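Local coordinates for glycosyl hydrolase family 2, TIM barrel domain protein (Parabacteroides merdae ATCC 43184, PDB 6DXU) that probably removes glucuronic acid from glucuronide conjugates in the human gut, as a bacterial beta-glucuronidase of glycoside hydrolase family 2, at residues L325-E334 with V360-S371. Residues are numbered along the deposited sequence; the frame is centred on the assembly and turned at random.
Sequences LLLRGTHRHE and VNFIRLGHYQQS
With chi1 at 66°, Asn361 sets its amide carbon between its own backbone N and carbonyl, and the amide reaches across to the strand before it: OD1 accepts from Arg328 N at 2.7 Å, while ND2 gives a nearly straight bond to Leu326 O, which lies in the amide plane. Both ends of the amide are thus engaged by backbone, which fixes its flip. Tyr368 uses a similar torsion, chi1 41°, to carry its hydroxyl to the far end of the contact, where OH lies 2.6 Å from His333 ND1 at the edge of the imidazole and also receives Glu334 N. A water joins that hydroxyl to Glu334 O.

Between these ends run the first two parallel strands of the TIM barrel, linked by helix 345-357 in a beta-alpha-beta crossover. Thr330 N bonds to Phe362 O, and Arg364 N returns to Thr330 O at 3.1 Å. Side chains alternate: Thr330 and Ile363 face the helix layer, where Met355 touches both, whereas His331 and Arg364 point into the barrel. Here the extended Arg364 chain crosses the CD2-NE2 side of the His331 ring at a slant, and NH1 gives a 3.0 Å bond to His331 NE2 from somewhat outside the ring plane. The guanidinium and imidazole planes stand 82° apart. Both imidazole nitrogens of His331 are engaged, ND1 by Tyr590 O, while the Arg364 guanidinium is shared between His331 and the carboxylates of Glu388 and Glu514.

Beyond the strands, Gln370 makes a double link to Arg332: its OE1 meets NH1 at 2.8 Å, and its NE2 donates to the backbone O from above the carbonyl plane. Glu334 OE1 takes Ser371 N at 2.7 Å, just where helix 372-381 begins, while its OE2 pairs with Arg192.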
ATOM      1  N   LEU D 325      -2.522  35.082  43.480  1.00 24.22           N
ATOM      2  CA  LEU D 325      -1.679  35.711  42.467  1.00 22.43           C
ATOM      3  C   LEU D 325      -2.528  36.038  41.248  1.00 24.77           C
ATOM      4  O   LEU D 325      -3.074  35.135  40.610  1.00 21.21           O
ATOM      5  CB  LEU D 325      -0.500  34.806  42.081  1.00 23.78           C
ATOM      6  CG  LEU D 325       0.394  35.359  40.966  1.00 27.32           C
ATOM      7  CD1 LEU D 325       1.193  36.581  41.428  1.00 26.42           C
ATOM      8  CD2 LEU D 325       1.343  34.259  40.495  1.00 27.60           C
ATOM      9  N   LEU D 326      -2.679  37.328  40.957  1.00 23.26           N
ATOM     10  CA  LEU D 326      -3.350  37.735  39.730  1.00 26.33           C
ATOM     11  C   LEU D 326      -2.426  37.470  38.551  1.00 21.92           C
ATOM     12  O   LEU D 326      -1.320  38.014  38.498  1.00 24.00           O
ATOM     13  CB  LEU D 326      -3.730  39.215  39.795  1.00 26.15           C
ATOM     14  CG  LEU D 326      -4.411  39.783  38.543  1.00 35.28           C
ATOM     15  CD1 LEU D 326      -5.736  39.103  38.313  1.00 29.43           C
ATOM     16  CD2 LEU D 326      -4.613  41.287  38.694  1.00 37.19           C
ATOM     17  N   LEU D 327      -2.862  36.617  37.623  1.00 20.83           N
ATOM     18  CA  LEU D 327      -2.057  36.318  36.444  1.00 19.87           C
ATOM     19  C   LEU D 327      -2.056  37.533  35.524  1.00 21.26           C
ATOM     20  O   LEU D 327      -3.118  38.023  35.127  1.00 21.05           O
ATOM     21  CB  LEU D 327      -2.590  35.079  35.716  1.00 17.52           C
ATOM     22  CG  LEU D 327      -2.526  33.805  36.565  1.00 20.28           C
ATOM     23  CD1 LEU D 327      -3.263  32.661  35.879  1.00 22.87           C
ATOM     24  CD2 LEU D 327      -1.080  33.407  36.855  1.00 23.01           C
ATOM     25  N   ARG D 328      -0.863  38.049  35.249  1.00 19.13           N
ATOM     26  CA  ARG D 328      -0.635  39.234  34.426  1.00 18.97           C
ATOM     27  C   ARG D 328      -0.010  38.733  33.136  1.00 21.00           C
ATOM     28  O   ARG D 328       1.211  38.629  33.026  1.00 20.89           O
ATOM     29  CB  ARG D 328       0.277  40.207  35.146  1.00 20.71           C
ATOM     30  CG  ARG D 328      -0.345  40.842  36.375  1.00 24.84           C
ATOM     31  CD  ARG D 328       0.766  41.439  37.246  1.00 28.69           C
ATOM     32  NE  ARG D 328       0.467  42.765  37.777  1.00 44.63           N
ATOM     33  CZ  ARG D 328      -0.589  43.098  38.516  1.00 45.05           C
ATOM     34  NH1 ARG D 328      -1.503  42.196  38.849  1.00 44.60           N
ATOM     35  NH2 ARG D 328      -0.729  44.359  38.928  1.00 44.44           N
ATOM     36  N   GLY D 329      -0.851  38.435  32.161  1.00 20.88           N
ATOM     37  CA  GLY D 329      -0.403  37.593  31.076  1.00 22.95           C
ATOM     38  C   GLY D 329      -0.248  38.246  29.720  1.00 22.52           C
ATOM     39  O   GLY D 329      -0.768  39.336  29.466  1.00 19.46           O
ATOM     40  N   THR D 330       0.472  37.562  28.836  1.00 18.47           N
ATOM     41  CA  THR D 330       0.545  37.946  27.440  1.00 19.07           C
ATOM     42  C   THR D 330       0.567  36.657  26.621  1.00 19.65           C
ATOM     43  O   THR D 330       0.349  35.559  27.149  1.00 20.83           O
ATOM     44  CB  THR D 330       1.752  38.867  27.194  1.00 20.81           C
ATOM     45  OG1 THR D 330       1.705  39.383  25.857  1.00 21.16           O
ATOM     46  CG2 THR D 330       3.064  38.127  27.413  1.00 21.72           C
ATOM     47  N   HIS D 331       0.783  36.794  25.321  1.00 19.46           N
ATOM     48  CA  HIS D 331       0.993  35.667  24.419  1.00 22.12           C
ATOM     49  C   HIS D 331       2.191  35.975  23.544  1.00 23.58           C
ATOM     50  O   HIS D 331       2.624  37.124  23.431  1.00 20.47           O
ATOM     51  CB  HIS D 331      -0.178  35.397  23.470  1.00 19.45           C
ATOM     52  CG  HIS D 331      -1.470  35.025  24.124  1.00 21.99           C
ATOM     53  ND1 HIS D 331      -2.265  35.934  24.789  1.00 21.06           N
ATOM     54  CD2 HIS D 331      -2.162  33.858  24.112  1.00 20.88           C
ATOM     55  CE1 HIS D 331      -3.374  35.331  25.192  1.00 20.66           C
ATOM     56  NE2 HIS D 331      -3.337  34.072  24.791  1.00 21.61           N
ATOM     57  N   ARG D 332       2.685  34.949  22.860  1.00 22.51           N
ATOM     58  CA  ARG D 332       3.668  35.209  21.824  1.00 19.54           C
ATOM     59  C   ARG D 332       3.531  34.160  20.730  1.00 22.34           C
ATOM     60  O   ARG D 332       3.117  33.024  20.981  1.00 18.69           O
ATOM     61  CB  ARG D 332       5.097  35.235  22.390  1.00 20.91           C
ATOM     62  CG  ARG D 332       5.700  33.867  22.663  1.00 22.44           C
ATOM     63  CD  ARG D 332       7.132  33.960  23.193  1.00 20.84           C
ATOM     64  NE  ARG D 332       8.084  34.544  22.233  1.00 21.96           N
ATOM     65  CZ  ARG D 332       8.757  33.855  21.306  1.00 20.70           C
ATOM     66  NH1 ARG D 332       8.587  32.538  21.172  1.00 19.39           N
ATOM     67  NH2 ARG D 332       9.618  34.484  20.511  1.00 21.42           N
ATOM     68  N   HIS D 333       3.830  34.580  19.508  1.00 17.40           N
ATOM     69  CA  HIS D 333       4.086  33.682  18.394  1.00 20.80           C
ATOM     70  C   HIS D 333       5.591  33.596  18.151  1.00 20.79           C
ATOM     71  O   HIS D 333       6.348  34.527  18.465  1.00 20.59           O
ATOM     72  CB  HIS D 333       3.375  34.166  17.124  1.00 18.43           C
ATOM     73  CG  HIS D 333       1.995  33.610  16.952  1.00 24.16           C
ATOM     74  ND1 HIS D 333       1.754  32.265  16.763  1.00 20.59           N
ATOM     75  CD2 HIS D 333       0.785  34.218  16.926  1.00 21.66           C
ATOM     76  CE1 HIS D 333       0.453  32.070  16.629  1.00 23.37           C
ATOM     77  NE2 HIS D 333      -0.157  33.238  16.726  1.00 20.27           N
ATOM     78  N   GLU D 334       6.030  32.462  17.614  1.00 21.15           N
ATOM     79  CA  GLU D 334       7.410  32.335  17.151  1.00 19.91           C
ATOM     80  C   GLU D 334       7.467  32.971  15.776  1.00 21.00           C
ATOM     81  O   GLU D 334       7.231  32.324  14.752  1.00 20.16           O
ATOM     82  CB  GLU D 334       7.862  30.882  17.116  1.00 20.05           C
ATOM     83  CG  GLU D 334       7.955  30.248  18.476  1.00 20.95           C
ATOM     84  CD  GLU D 334       8.634  28.884  18.434  1.00 25.23           C
ATOM     85  OE1 GLU D 334       9.010  28.385  19.505  1.00 29.12           O
ATOM     86  OE2 GLU D 334       8.837  28.337  17.331  1.00 25.97           O
ATOM     87  N   VAL D 360       5.188  41.022  33.178  1.00 22.48           N
ATOM     88  CA  VAL D 360       4.466  39.790  32.867  1.00 18.79           C
ATOM     89  C   VAL D 360       4.814  38.711  33.883  1.00 19.14           C
ATOM     90  O   VAL D 360       5.988  38.506  34.222  1.00 19.49           O
ATOM     91  CB  VAL D 360       4.812  39.342  31.435  1.00 20.19           C
ATOM     92  CG1 VAL D 360       4.278  37.922  31.138  1.00 20.59           C
ATOM     93  CG2 VAL D 360       4.280  40.353  30.419  1.00 18.06           C
ATOM     94  N   ASN D 361       3.796  37.985  34.360  1.00 19.16           N
ATOM     95  CA  ASN D 361       4.052  36.781  35.153  1.00 21.86           C
ATOM     96  C   ASN D 361       3.366  35.542  34.583  1.00 20.63           C
ATOM     97  O   ASN D 361       3.380  34.483  35.234  1.00 18.65           O
ATOM     98  CB  ASN D 361       3.658  36.975  36.632  1.00 22.42           C
ATOM     99  CG  ASN D 361       2.148  37.153  36.844  1.00 24.11           C
ATOM    100  OD1 ASN D 361       1.328  36.755  36.018  1.00 22.51           O
ATOM    101  ND2 ASN D 361       1.782  37.773  37.968  1.00 22.92           N
ATOM    102  N   PHE D 362       2.766  35.639  33.398  1.00 19.97           N
ATOM    103  CA  PHE D 362       2.021  34.528  32.821  1.00 19.35           C
ATOM    104  C   PHE D 362       2.047  34.667  31.308  1.00 21.08           C
ATOM    105  O   PHE D 362       1.939  35.777  30.783  1.00 19.28           O
ATOM    106  CB  PHE D 362       0.572  34.510  33.328  1.00 21.03           C
ATOM    107  CG  PHE D 362      -0.310  33.498  32.646  1.00 21.13           C
ATOM    108  CD1 PHE D 362      -0.028  32.141  32.715  1.00 21.94           C
ATOM    109  CD2 PHE D 362      -1.430  33.912  31.946  1.00 21.70           C
ATOM    110  CE1 PHE D 362      -0.858  31.214  32.071  1.00 23.41           C
ATOM    111  CE2 PHE D 362      -2.253  33.013  31.306  1.00 19.54           C
ATOM    112  CZ  PHE D 362      -1.969  31.652  31.366  1.00 21.95           C
ATOM    113  N   ILE D 363       2.182  33.547  30.602  1.00 21.48           N
ATOM    114  CA  ILE D 363       2.152  33.594  29.147  1.00 19.12           C
ATOM    115  C   ILE D 363       1.443  32.353  28.625  1.00 22.01           C
ATOM    116  O   ILE D 363       1.636  31.242  29.135  1.00 19.27           O
ATOM    117  CB  ILE D 363       3.573  33.739  28.543  1.00 19.47           C
ATOM    118  CG1 ILE D 363       3.498  34.017  27.032  1.00 20.12           C
ATOM    119  CG2 ILE D 363       4.438  32.507  28.846  1.00 18.11           C
ATOM    120  CD1 ILE D 363       4.839  34.407  26.402  1.00 20.67           C
ATOM    121  N   ARG D 364       0.607  32.555  27.624  1.00 16.72           N
ATOM    122  CA  ARG D 364       0.084  31.469  26.804  1.00 16.31           C
ATOM    123  C   ARG D 364       0.877  31.482  25.505  1.00 19.38           C
ATOM    124  O   ARG D 364       0.929  32.509  24.822  1.00 18.46           O
ATOM    125  CB  ARG D 364      -1.413  31.654  26.569  1.00 15.97           C
ATOM    126  CG  ARG D 364      -2.060  30.675  25.563  1.00 18.76           C
ATOM    127  CD  ARG D 364      -3.569  30.852  25.566  1.00 20.01           C
ATOM    128  NE  ARG D 364      -4.222  30.136  24.472  1.00 18.94           N
ATOM    129  CZ  ARG D 364      -4.944  30.700  23.508  1.00 23.59           C
ATOM    130  NH1 ARG D 364      -5.114  32.018  23.464  1.00 21.37           N
ATOM    131  NH2 ARG D 364      -5.500  29.932  22.578  1.00 24.22           N
ATOM    132  N   LEU D 365       1.530  30.363  25.186  1.00 18.53           N
ATOM    133  CA  LEU D 365       2.562  30.347  24.143  1.00 21.26           C
ATOM    134  C   LEU D 365       1.947  30.205  22.746  1.00 21.09           C
ATOM    135  O   LEU D 365       2.279  29.310  21.969  1.00 19.71           O
ATOM    136  CB  LEU D 365       3.577  29.246  24.429  1.00 15.66           C
ATOM    137  CG  LEU D 365       4.426  29.509  25.678  1.00 18.04           C
ATOM    138  CD1 LEU D 365       5.340  28.332  26.000  1.00 19.36           C
ATOM    139  CD2 LEU D 365       5.266  30.771  25.475  1.00 20.38           C
ATOM    140  N   GLY D 366       1.064  31.148  22.418  1.00 17.98           N
ATOM    141  CA  GLY D 366       0.408  31.081  21.129  1.00 21.08           C
ATOM    142  C   GLY D 366      -0.415  29.818  21.052  1.00 22.39           C
ATOM    143  O   GLY D 366      -1.006  29.375  22.042  1.00 23.40           O
ATOM    144  N   HIS D 367      -0.437  29.203  19.874  1.00 19.38           N
ATOM    145  CA  HIS D 367      -1.291  28.047  19.647  1.00 18.93           C
ATOM    146  C   HIS D 367      -0.501  26.752  19.475  1.00 21.98           C
ATOM    147  O   HIS D 367      -1.009  25.802  18.865  1.00 21.40           O
ATOM    148  CB  HIS D 367      -2.181  28.298  18.427  1.00 21.22           C
ATOM    149  CG  HIS D 367      -3.024  29.529  18.554  1.00 23.93           C
ATOM    150  ND1 HIS D 367      -3.820  29.773  19.654  1.00 27.52           N
ATOM    151  CD2 HIS D 367      -3.158  30.609  17.748  1.00 24.64           C
ATOM    152  CE1 HIS D 367      -4.430  30.936  19.506  1.00 25.41           C
ATOM    153  NE2 HIS D 367      -4.048  31.463  18.357  1.00 24.00           N
ATOM    154  N   TYR D 368       0.711  26.669  20.022  1.00 19.07           N
ATOM    155  CA  TYR D 368       1.517  25.473  19.786  1.00 20.42           C
ATOM    156  C   TYR D 368       2.653  25.392  20.796  1.00 19.22           C
ATOM    157  O   TYR D 368       2.960  26.355  21.510  1.00 19.88           O
ATOM    158  CB  TYR D 368       2.069  25.450  18.342  1.00 15.26           C
ATOM    159  CG  TYR D 368       2.541  26.822  17.902  1.00 18.89           C
ATOM    160  CD1 TYR D 368       3.744  27.343  18.354  1.00 19.46           C
ATOM    161  CD2 TYR D 368       1.767  27.607  17.039  1.00 19.89           C
ATOM    162  CE1 TYR D 368       4.179  28.617  17.960  1.00 21.32           C
ATOM    163  CE2 TYR D 368       2.188  28.878  16.647  1.00 19.15           C
ATOM    164  CZ  TYR D 368       3.397  29.377  17.101  1.00 21.01           C
ATOM    165  OH  TYR D 368       3.796  30.653  16.701  1.00 23.87           O
ATOM    166  N   GLN D 369       3.249  24.197  20.870  1.00 20.59           N
ATOM    167  CA  GLN D 369       4.457  24.004  21.658  1.00 19.06           C
ATOM    168  C   GLN D 369       5.556  24.907  21.119  1.00 18.58           C
ATOM    169  O   GLN D 369       5.720  25.049  19.903  1.00 20.80           O
ATOM    170  CB  GLN D 369       4.894  22.538  21.586  1.00 16.60           C
ATOM    171  CG  GLN D 369       6.215  22.242  22.300  1.00 16.50           C
ATOM    172  CD  GLN D 369       6.622  20.771  22.198  1.00 19.72           C
ATOM    173  OE1 GLN D 369       5.796  19.891  21.902  1.00 18.75           O
ATOM    174  NE2 GLN D 369       7.899  20.500  22.430  1.00 18.60           N
ATOM    175  N   GLN D 370       6.319  25.526  22.015  1.00 17.96           N
ATOM    176  CA  GLN D 370       7.336  26.459  21.558  1.00 18.84           C
ATOM    177  C   GLN D 370       8.724  25.932  21.891  1.00 20.87           C
ATOM    178  O   GLN D 370       8.878  24.937  22.597  1.00 20.46           O
ATOM    179  CB  GLN D 370       7.084  27.853  22.154  1.00 16.93           C
ATOM    180  CG  GLN D 370       5.840  28.487  21.523  1.00 19.58           C
ATOM    181  CD  GLN D 370       5.809  30.004  21.616  1.00 21.95           C
ATOM    182  OE1 GLN D 370       6.729  30.632  22.146  1.00 21.15           O
ATOM    183  NE2 GLN D 370       4.744  30.598  21.092  1.00 20.19           N
ATOM    184  N   SER D 371       9.742  26.588  21.322  1.00 19.30           N
ATOM    185  CA  SER D 371      11.129  26.209  21.573  1.00 20.92           C
ATOM    186  C   SER D 371      11.394  26.000  23.061  1.00 21.99           C
ATOM    187  O   SER D 371      10.954  26.791  23.902  1.00 20.88           O
ATOM    188  CB  SER D 371      12.061  27.305  21.051  1.00 24.47           C
ATOM    189  OG  SER D 371      13.370  27.119  21.540  1.00 21.55           O
TER
HETATM  190  O   HOH W   1       4.730  30.959  14.142  1.00 26.90           O